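Local coordinates for protein soluble epoxide hydrolase (Bacillus megaterium, PDB 4INZ) that belongs to the alpha/beta hydrolase fold enzymes, built round a mostly parallel beta sheet flanked by helices, at residues 52-57 / 109-114; 43-48 / 70-75. The protein carries 1 engineered substitution. All coordinates share one frame; numbering follows the deposited sequence.

Contact 1. Residues 52-57 / 109-114; sequences HIWRHQ and TLVVHD
Trp54 and Ile53 form a buried apolar contact with Val111 and His113, joining the 3-10 turn that leads into helix 55-61 to the C-terminal end of central strand 108-112. Trp54 carries most of it. Its CG stands anti to its own carbonyl carbon (chi1 -61°), which sends the six-membered ring onto the strand, where CZ3 lies 3.8 Å from Val111 CG1. Two atoms round the same ring, CZ2 comes to 3.7 Å from His113 CB. Between these two side chains, the backbone carbon of Val112 meets the edge of the indole, 4.1 Å from CH2. Ile53 supports the ring from within its own turn, with CG2 above one face near the rim, while its CD1 reaches the imidazole of His113. No hydrogen bond crosses the contact. The turn is held by Arg55, whose backbone N and NH1 grip His52 O from opposite faces of the carbonyl plane, NH1 at 3.1 Å. Phe137 also meets the indole, and Gln287 of helix 286-289 touches Ile53, Trp54 and His113. Beyond His113 the chain turns sharply at Asp114 (phi 59°, psi -126°) into helix 115-126, the strand-turn-helix geometry of the nucleophile elbow in the alpha/beta hydrolase fold.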
ATOM      1  N   HIS A  52      -3.757   3.146 -10.424  1.00 18.21           N
ATOM      2  CA  HIS A  52      -2.897   3.423 -11.578  1.00 18.70           C
ATOM      3  C   HIS A  52      -1.410   3.187 -11.283  1.00 17.98           C
ATOM      4  O   HIS A  52      -0.622   2.968 -12.202  1.00 18.07           O
ATOM      5  CB  HIS A  52      -3.122   4.868 -12.046  1.00 18.70           C
ATOM      6  CG  HIS A  52      -2.442   5.220 -13.332  1.00 19.06           C
ATOM      7  ND1 HIS A  52      -2.828   4.697 -14.549  1.00 20.14           N
ATOM      8  CD2 HIS A  52      -1.427   6.077 -13.597  1.00 18.98           C
ATOM      9  CE1 HIS A  52      -2.066   5.204 -15.506  1.00 21.33           C
ATOM     10  NE2 HIS A  52      -1.210   6.047 -14.956  1.00 20.16           N
ATOM     11  N   ILE A  53      -1.013   3.228 -10.012  1.00 16.60           N
ATOM     12  CA  ILE A  53       0.413   3.065  -9.709  1.00 16.12           C
ATOM     13  C   ILE A  53       0.916   1.690 -10.161  1.00 16.91           C
ATOM     14  O   ILE A  53       2.114   1.497 -10.396  1.00 18.46           O
ATOM     15  CB  ILE A  53       0.749   3.315  -8.219  1.00 14.63           C
ATOM     16  CG1 ILE A  53       2.265   3.464  -8.036  1.00 15.20           C
ATOM     17  CG2 ILE A  53       0.197   2.188  -7.324  1.00 15.72           C
ATOM     18  CD1 ILE A  53       2.643   4.039  -6.694  1.00 17.17           C
ATOM     19  N   TRP A  54      -0.012   0.748 -10.315  1.00 16.60           N
ATOM     20  CA  TRP A  54       0.334  -0.630 -10.648  1.00 16.70           C
ATOM     21  C   TRP A  54       0.308  -0.927 -12.145  1.00 17.02           C
ATOM     22  O   TRP A  54       0.458  -2.083 -12.560  1.00 17.68           O
ATOM     23  CB  TRP A  54      -0.621  -1.589  -9.939  1.00 15.81           C
ATOM     24  CG  TRP A  54      -0.578  -1.486  -8.458  1.00 16.07           C
ATOM     25  CD1 TRP A  54      -1.556  -0.988  -7.635  1.00 15.81           C
ATOM     26  CD2 TRP A  54       0.497  -1.892  -7.610  1.00 16.21           C
ATOM     27  NE1 TRP A  54      -1.152  -1.071  -6.320  1.00 16.80           N
ATOM     28  CE2 TRP A  54       0.102  -1.624  -6.279  1.00 16.75           C
ATOM     29  CE3 TRP A  54       1.751  -2.468  -7.845  1.00 16.08           C
ATOM     30  CZ2 TRP A  54       0.925  -1.905  -5.185  1.00 17.41           C
ATOM     31  CZ3 TRP A  54       2.566  -2.756  -6.753  1.00 16.35           C
ATOM     32  CH2 TRP A  54       2.147  -2.472  -5.439  1.00 16.80           C
ATOM     33  N   ARG A  55       0.125   0.113 -12.951  1.00 16.01           N
ATOM     34  CA  ARG A  55      -0.078  -0.057 -14.392  1.00 17.89           C
ATOM     35  C   ARG A  55       0.925  -0.998 -15.079  1.00 18.24           C
ATOM     36  O   ARG A  55       0.549  -1.777 -15.964  1.00 18.28           O
ATOM     37  CB  ARG A  55      -0.080   1.311 -15.084  1.00 18.85           C
ATOM     38  CG  ARG A  55       1.219   2.099 -14.915  1.00 18.70           C
ATOM     39  CD  ARG A  55       0.980   3.592 -15.153  1.00 19.10           C
ATOM     40  NE  ARG A  55       2.204   4.374 -15.024  1.00 18.23           N
ATOM     41  CZ  ARG A  55       2.715   4.764 -13.861  1.00 18.74           C
ATOM     42  NH1 ARG A  55       2.102   4.441 -12.723  1.00 17.80           N
ATOM     43  NH2 ARG A  55       3.842   5.471 -13.835  1.00 19.17           N
ATOM     44  N   HIS A  56       2.200  -0.919 -14.698  1.00 17.15           N
ATOM     45  CA  HIS A  56       3.219  -1.727 -15.365  1.00 17.48           C
ATOM     46  C   HIS A  56       3.133  -3.202 -14.990  1.00 18.07           C
ATOM     47  O   HIS A  56       3.489  -4.077 -15.788  1.00 19.20           O
ATOM     48  CB  HIS A  56       4.619  -1.193 -15.072  1.00 18.18           C
ATOM     49  CG  HIS A  56       4.839   0.209 -15.549  1.00 19.09           C
ATOM     50  ND1 HIS A  56       4.853   0.547 -16.885  1.00 23.27           N
ATOM     51  CD2 HIS A  56       5.059   1.357 -14.866  1.00 18.76           C
ATOM     52  CE1 HIS A  56       5.068   1.847 -17.005  1.00 24.27           C
ATOM     53  NE2 HIS A  56       5.208   2.361 -15.795  1.00 21.77           N
ATOM     54  N   GLN A  57       2.675  -3.477 -13.773  1.00 15.86           N
ATOM     55  CA  GLN A  57       2.475  -4.861 -13.349  1.00 17.01           C
ATOM     56  C   GLN A  57       1.176  -5.417 -13.915  1.00 18.00           C
ATOM     57  O   GLN A  57       1.097  -6.592 -14.255  1.00 19.61           O
ATOM     58  CB  GLN A  57       2.497  -4.984 -11.818  1.00 16.19           C
ATOM     59  CG  GLN A  57       3.886  -4.796 -11.204  1.00 16.27           C
ATOM     60  CD  GLN A  57       4.356  -3.360 -11.300  1.00 16.65           C
ATOM     61  OE1 GLN A  57       3.621  -2.427 -10.950  1.00 17.30           O
ATOM     62  NE2 GLN A  57       5.583  -3.169 -11.773  1.00 15.93           N
ATOM     63  N   THR A 109      -2.729 -13.988  -4.967  1.00 22.55           N
ATOM     64  CA  THR A 109      -1.401 -13.446  -4.746  1.00 21.12           C
ATOM     65  C   THR A 109      -1.657 -11.991  -4.419  1.00 22.58           C
ATOM     66  O   THR A 109      -2.299 -11.295  -5.207  1.00 22.20           O
ATOM     67  CB  THR A 109      -0.556 -13.544  -6.013  1.00 21.25           C
ATOM     68  OG1 THR A 109      -0.344 -14.929  -6.321  1.00 23.91           O
ATOM     69  CG2 THR A 109       0.797 -12.855  -5.817  1.00 22.05           C
ATOM     70  N   LEU A 110      -1.190 -11.546  -3.251  1.00 20.70           N
ATOM     71  CA  LEU A 110      -1.451 -10.191  -2.774  1.00 19.38           C
ATOM     72  C   LEU A 110      -0.205  -9.312  -2.924  1.00 18.80           C
ATOM     73  O   LEU A 110       0.869  -9.647  -2.413  1.00 21.70           O
ATOM     74  CB  LEU A 110      -1.898 -10.231  -1.310  1.00 19.35           C
ATOM     75  CG  LEU A 110      -2.492  -8.942  -0.742  1.00 21.32           C
ATOM     76  CD1 LEU A 110      -3.764  -8.582  -1.492  1.00 23.08           C
ATOM     77  CD2 LEU A 110      -2.771  -9.089   0.755  1.00 21.87           C
ATOM     78  N   VAL A 111      -0.352  -8.188  -3.624  1.00 17.62           N
ATOM     79  CA  VAL A 111       0.776  -7.297  -3.927  1.00 16.77           C
ATOM     80  C   VAL A 111       0.498  -5.926  -3.319  1.00 16.98           C
ATOM     81  O   VAL A 111      -0.528  -5.316  -3.614  1.00 19.42           O
ATOM     82  CB  VAL A 111       0.956  -7.155  -5.448  1.00 17.57           C
ATOM     83  CG1 VAL A 111       2.245  -6.381  -5.776  1.00 17.76           C
ATOM     84  CG2 VAL A 111       0.971  -8.527  -6.091  1.00 18.89           C
ATOM     85  N   VAL A 112       1.392  -5.442  -2.464  1.00 15.24           N
ATOM     86  CA  VAL A 112       1.022  -4.328  -1.586  1.00 16.89           C
ATOM     87  C   VAL A 112       2.114  -3.277  -1.431  1.00 17.06           C
ATOM     88  O   VAL A 112       3.295  -3.581  -1.577  1.00 17.66           O
ATOM     89  CB  VAL A 112       0.617  -4.846  -0.184  1.00 18.19           C
ATOM     90  CG1 VAL A 112      -0.537  -5.846  -0.300  1.00 18.89           C
ATOM     91  CG2 VAL A 112       1.807  -5.492   0.514  1.00 18.63           C
ATOM     92  N   HIS A 113       1.705  -2.049  -1.111  1.00 16.00           N
ATOM     93  CA  HIS A 113       2.618  -0.907  -1.029  1.00 16.96           C
ATOM     94  C   HIS A 113       2.063   0.127  -0.042  1.00 18.32           C
ATOM     95  O   HIS A 113       0.866   0.414  -0.055  1.00 18.96           O
ATOM     96  CB  HIS A 113       2.754  -0.289  -2.430  1.00 16.49           C
ATOM     97  CG  HIS A 113       3.548   0.977  -2.488  1.00 17.10           C
ATOM     98  ND1 HIS A 113       4.862   1.068  -2.066  1.00 20.04           N
ATOM     99  CD2 HIS A 113       3.228   2.198  -2.983  1.00 14.49           C
ATOM    100  CE1 HIS A 113       5.305   2.295  -2.275  1.00 16.89           C
ATOM    101  NE2 HIS A 113       4.331   3.002  -2.826  1.00 22.03           N
ATOM    102  N   ASP A 114       2.926   0.651   0.828  1.00 18.85           N
ATOM    103  CA  ASP A 114       2.597   1.799   1.685  1.00 21.25           C
ATOM    104  C   ASP A 114       1.385   1.476   2.580  1.00 20.36           C
ATOM    105  O   ASP A 114       1.404   0.459   3.277  1.00 20.66           O
ATOM    106  CB  ASP A 114       2.395   3.059   0.820  1.00 21.60           C
ATOM    107  CG  ASP A 114       2.328   4.344   1.634  1.00 24.31           C
ATOM    108  OD1 ASP A 114       3.400   4.908   1.968  1.00 28.60           O
ATOM    109  OD2 ASP A 114       1.205   4.800   1.926  1.00 21.92           O
TER

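Contact 2. Residues 43-48 / 70-75; sequences FLHGFP and LDLRGY
His45 packs against Leu72 with a face of its ring and against Tyr75 with an edge, and opens the sequence His45-Gly46-Phe47-Pro48, the HGXP motif of epoxide hydrolases in the alpha/beta hydrolase fold, with a cis peptide before Pro48. Its CG sits between the backbone N and the carbonyl carbon (chi1 69°), swinging the ring across to the loop after strand 66-70. There NE2 accepts a nearly straight bond from Leu72 N at 3.1 Å, the donor tilted out of the ring plane. The other ring nitrogen, ND1, donates within the ring plane to Gly46 O at 2.9 Å. These two bonds fix the rotation of the imidazole. Its edge then points into the face of Tyr75 in a T-shaped stack, CE1 above the phenol centre, with the planes at 69° and the centroids 4.6 Å apart. Leu72 makes a CH-pi contact, CD1 lying 4.2 Å from the imidazole centroid. Farther out the phenol crosses Phe47 at about a right angle, its OH in the plane of the Phe47 ring at the edge and 3.3 Å from Phe47 CB. Where the two strands end, Leu70 N bonds to Phe43 O at 3.2 Å, and Leu44 and Leu70 lie side by side against Ile96 of helix 89-102. A water then spans the diverging backbones, donating to Phe43 O at 2.8 Å and to Leu70 O at 2.7 Å.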
ATOM      1  N   PHE A  43      -3.738  -6.087  -6.223  1.00 18.42           N
ATOM      2  CA  PHE A  43      -2.765  -5.037  -5.896  1.00 16.20           C
ATOM      3  C   PHE A  43      -3.411  -3.970  -5.019  1.00 18.12           C
ATOM      4  O   PHE A  43      -4.497  -3.465  -5.346  1.00 19.61           O
ATOM      5  CB  PHE A  43      -2.276  -4.328  -7.169  1.00 16.06           C
ATOM      6  CG  PHE A  43      -1.578  -5.218  -8.157  1.00 16.52           C
ATOM      7  CD1 PHE A  43      -2.308  -5.973  -9.072  1.00 17.73           C
ATOM      8  CD2 PHE A  43      -0.188  -5.251  -8.216  1.00 17.76           C
ATOM      9  CE1 PHE A  43      -1.667  -6.776 -10.000  1.00 17.71           C
ATOM     10  CE2 PHE A  43       0.471  -6.055  -9.143  1.00 17.33           C
ATOM     11  CZ  PHE A  43      -0.269  -6.814 -10.043  1.00 17.31           C
ATOM     12  N   LEU A  44      -2.730  -3.606  -3.934  1.00 17.02           N
ATOM     13  CA  LEU A  44      -3.200  -2.573  -3.014  1.00 16.95           C
ATOM     14  C   LEU A  44      -2.190  -1.437  -2.912  1.00 17.84           C
ATOM     15  O   LEU A  44      -1.070  -1.626  -2.405  1.00 17.93           O
ATOM     16  CB  LEU A  44      -3.396  -3.159  -1.612  1.00 17.36           C
ATOM     17  CG  LEU A  44      -4.251  -4.418  -1.471  1.00 19.05           C
ATOM     18  CD1 LEU A  44      -4.401  -4.760   0.001  1.00 19.73           C
ATOM     19  CD2 LEU A  44      -5.619  -4.227  -2.121  1.00 20.65           C
ATOM     20  N   HIS A  45      -2.598  -0.261  -3.379  1.00 16.97           N
ATOM     21  CA  HIS A  45      -1.783   0.944  -3.325  1.00 15.00           C
ATOM     22  C   HIS A  45      -1.819   1.565  -1.940  1.00 14.81           C
ATOM     23  O   HIS A  45      -2.486   1.058  -1.026  1.00 17.36           O
ATOM     24  CB  HIS A  45      -2.333   1.971  -4.315  1.00 16.60           C
ATOM     25  CG  HIS A  45      -3.661   2.525  -3.899  1.00 17.25           C
ATOM     26  ND1 HIS A  45      -3.782   3.604  -3.050  1.00 17.61           N
ATOM     27  CD2 HIS A  45      -4.923   2.119  -4.178  1.00 17.21           C
ATOM     28  CE1 HIS A  45      -5.064   3.849  -2.837  1.00 17.45           C
ATOM     29  NE2 HIS A  45      -5.777   2.961  -3.508  1.00 17.92           N
ATOM     30  N   GLY A  46      -1.092   2.671  -1.791  1.00 17.17           N
ATOM     31  CA  GLY A  46      -1.106   3.445  -0.562  1.00 17.61           C
ATOM     32  C   GLY A  46      -1.266   4.932  -0.848  1.00 17.15           C
ATOM     33  O   GLY A  46      -1.815   5.318  -1.873  1.00 19.34           O
ATOM     34  N   PHE A  47      -0.761   5.766   0.052  1.00 18.86           N
ATOM     35  CA  PHE A  47      -0.983   7.209  -0.009  1.00 18.60           C
ATOM     36  C   PHE A  47       0.148   7.931  -0.733  1.00 18.52           C
ATOM     37  O   PHE A  47       1.318   7.671  -0.459  1.00 18.93           O
ATOM     38  CB  PHE A  47      -1.076   7.763   1.416  1.00 20.42           C
ATOM     39  CG  PHE A  47      -1.170   9.261   1.474  1.00 21.36           C
ATOM     40  CD1 PHE A  47      -2.408   9.888   1.443  1.00 21.68           C
ATOM     41  CD2 PHE A  47      -0.023  10.045   1.548  1.00 21.31           C
ATOM     42  CE1 PHE A  47      -2.502  11.264   1.489  1.00 23.42           C
ATOM     43  CE2 PHE A  47      -0.113  11.428   1.593  1.00 21.58           C
ATOM     44  CZ  PHE A  47      -1.360  12.036   1.561  1.00 22.47           C
ATOM     45  N   PRO A  48      -0.185   8.881  -1.630  1.00 18.63           N
ATOM     46  CA  PRO A  48      -1.504   9.319  -2.084  1.00 17.75           C
ATOM     47  C   PRO A  48      -1.765   8.824  -3.494  1.00 16.85           C
ATOM     48  O   PRO A  48      -2.242   9.588  -4.338  1.00 20.08           O
ATOM     49  CB  PRO A  48      -1.333  10.831  -2.132  1.00 18.22           C
ATOM     50  CG  PRO A  48       0.067  10.984  -2.663  1.00 20.80           C
ATOM     51  CD  PRO A  48       0.863   9.799  -2.116  1.00 18.83           C
ATOM     52  N   LEU A  70      -7.106  -2.434  -6.821  1.00 20.42           N
ATOM     53  CA  LEU A  70      -8.209  -1.808  -6.101  1.00 18.37           C
ATOM     54  C   LEU A  70      -7.924  -0.338  -5.793  1.00 19.21           C
ATOM     55  O   LEU A  70      -6.794   0.023  -5.464  1.00 20.71           O
ATOM     56  CB  LEU A  70      -8.442  -2.561  -4.791  1.00 20.30           C
ATOM     57  CG  LEU A  70      -9.633  -2.199  -3.905  1.00 23.84           C
ATOM     58  CD1 LEU A  70     -10.942  -2.468  -4.641  1.00 25.12           C
ATOM     59  CD2 LEU A  70      -9.563  -3.020  -2.622  1.00 25.68           C
ATOM     60  N   ASP A  71      -8.951   0.506  -5.903  1.00 17.44           N
ATOM     61  CA  ASP A  71      -8.897   1.832  -5.298  1.00 16.86           C
ATOM     62  C   ASP A  71      -9.439   1.706  -3.881  1.00 18.10           C
ATOM     63  O   ASP A  71     -10.621   1.394  -3.696  1.00 21.23           O
ATOM     64  CB  ASP A  71      -9.742   2.846  -6.080  1.00 17.53           C
ATOM     65  CG  ASP A  71      -9.134   3.221  -7.428  1.00 19.66           C
ATOM     66  OD1 ASP A  71      -7.893   3.158  -7.590  1.00 18.94           O
ATOM     67  OD2 ASP A  71      -9.910   3.620  -8.321  1.00 22.18           O
ATOM     68  N   LEU A  72      -8.584   1.914  -2.884  1.00 17.98           N
ATOM     69  CA  LEU A  72      -9.013   1.817  -1.488  1.00 19.84           C
ATOM     70  C   LEU A  72     -10.142   2.803  -1.183  1.00 20.95           C
ATOM     71  O   LEU A  72     -10.270   3.831  -1.844  1.00 20.03           O
ATOM     72  CB  LEU A  72      -7.833   2.070  -0.553  1.00 19.85           C
ATOM     73  CG  LEU A  72      -6.667   1.087  -0.664  1.00 19.91           C
ATOM     74  CD1 LEU A  72      -5.546   1.492   0.300  1.00 19.96           C
ATOM     75  CD2 LEU A  72      -7.129  -0.345  -0.390  1.00 22.94           C
ATOM     76  N   ARG A  73     -10.950   2.498  -0.171  1.00 22.57           N
ATOM     77  CA  ARG A  73     -12.052   3.387   0.177  1.00 23.22           C
ATOM     78  C   ARG A  73     -11.518   4.795   0.397  1.00 22.26           C
ATOM     79  O   ARG A  73     -10.452   4.984   0.997  1.00 24.06           O
ATOM     80  CB  ARG A  73     -12.842   2.887   1.400  1.00 23.36           C
ATOM     81  CG  ARG A  73     -12.027   2.720   2.682  1.00 23.36           C
ATOM     82  CD  ARG A  73     -12.930   2.438   3.882  1.00 26.80           C
ATOM     83  NE  ARG A  73     -13.742   1.233   3.719  1.00 27.71           N
ATOM     84  CZ  ARG A  73     -14.976   1.096   4.205  1.00 31.12           C
ATOM     85  NH1 ARG A  73     -15.539   2.084   4.889  1.00 30.10           N
ATOM     86  NH2 ARG A  73     -15.652  -0.031   4.018  1.00 32.84           N
ATOM     87  N   GLY A  74     -12.248   5.778  -0.118  1.00 19.31           N
ATOM     88  CA  GLY A  74     -11.836   7.162  -0.005  1.00 20.27           C
ATOM     89  C   GLY A  74     -11.015   7.653  -1.186  1.00 21.28           C
ATOM     90  O   GLY A  74     -10.903   8.853  -1.393  1.00 23.62           O
ATOM     91  N   TYR A  75     -10.448   6.726  -1.959  1.00 20.97           N
ATOM     92  CA  TYR A  75      -9.556   7.070  -3.071  1.00 18.99           C
ATOM     93  C   TYR A  75     -10.217   7.045  -4.448  1.00 19.36           C
ATOM     94  O   TYR A  75     -11.027   6.163  -4.745  1.00 20.18           O
ATOM     95  CB  TYR A  75      -8.369   6.102  -3.119  1.00 17.61           C
ATOM     96  CG  TYR A  75      -7.278   6.370  -2.114  1.00 15.11           C
ATOM     97  CD1 TYR A  75      -7.400   5.949  -0.794  1.00 17.55           C
ATOM     98  CD2 TYR A  75      -6.106   7.027  -2.490  1.00 16.38           C
ATOM     99  CE1 TYR A  75      -6.380   6.174   0.126  1.00 19.03           C
ATOM    100  CE2 TYR A  75      -5.093   7.253  -1.579  1.00 19.38           C
ATOM    101  CZ  TYR A  75      -5.238   6.830  -0.271  1.00 18.88           C
ATOM    102  OH  TYR A  75      -4.226   7.055   0.634  1.00 20.84           O
TER
HETATM  103  O   HOH W   1      -4.234  -0.775  -5.953  1.00 18.32           O

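The two contacts lie about 10 Å apart, centre to centre, and share one sheet, in which strand 40-44 runs between strands 66-70 and 108-112. Their segments alternate along the chain: 43-48, 52-57, 70-75, 109-114. They meet directly, with Val111 O 2.8 Å from Leu44 N as a probable strand-to-strand hydrogen bond and Trp54 CE3 packed 3.4 Å from Phe43 CD2. Past the strand ends, Asp114 OD2 lies 2.9 Å from Phe47 N, probably hydrogen-bonded. The HGXP loop of contact 2 so lies beside the elbow turn of contact 1, a pairing consistent with the oxyanion-hole region of related alpha/beta hydrolases.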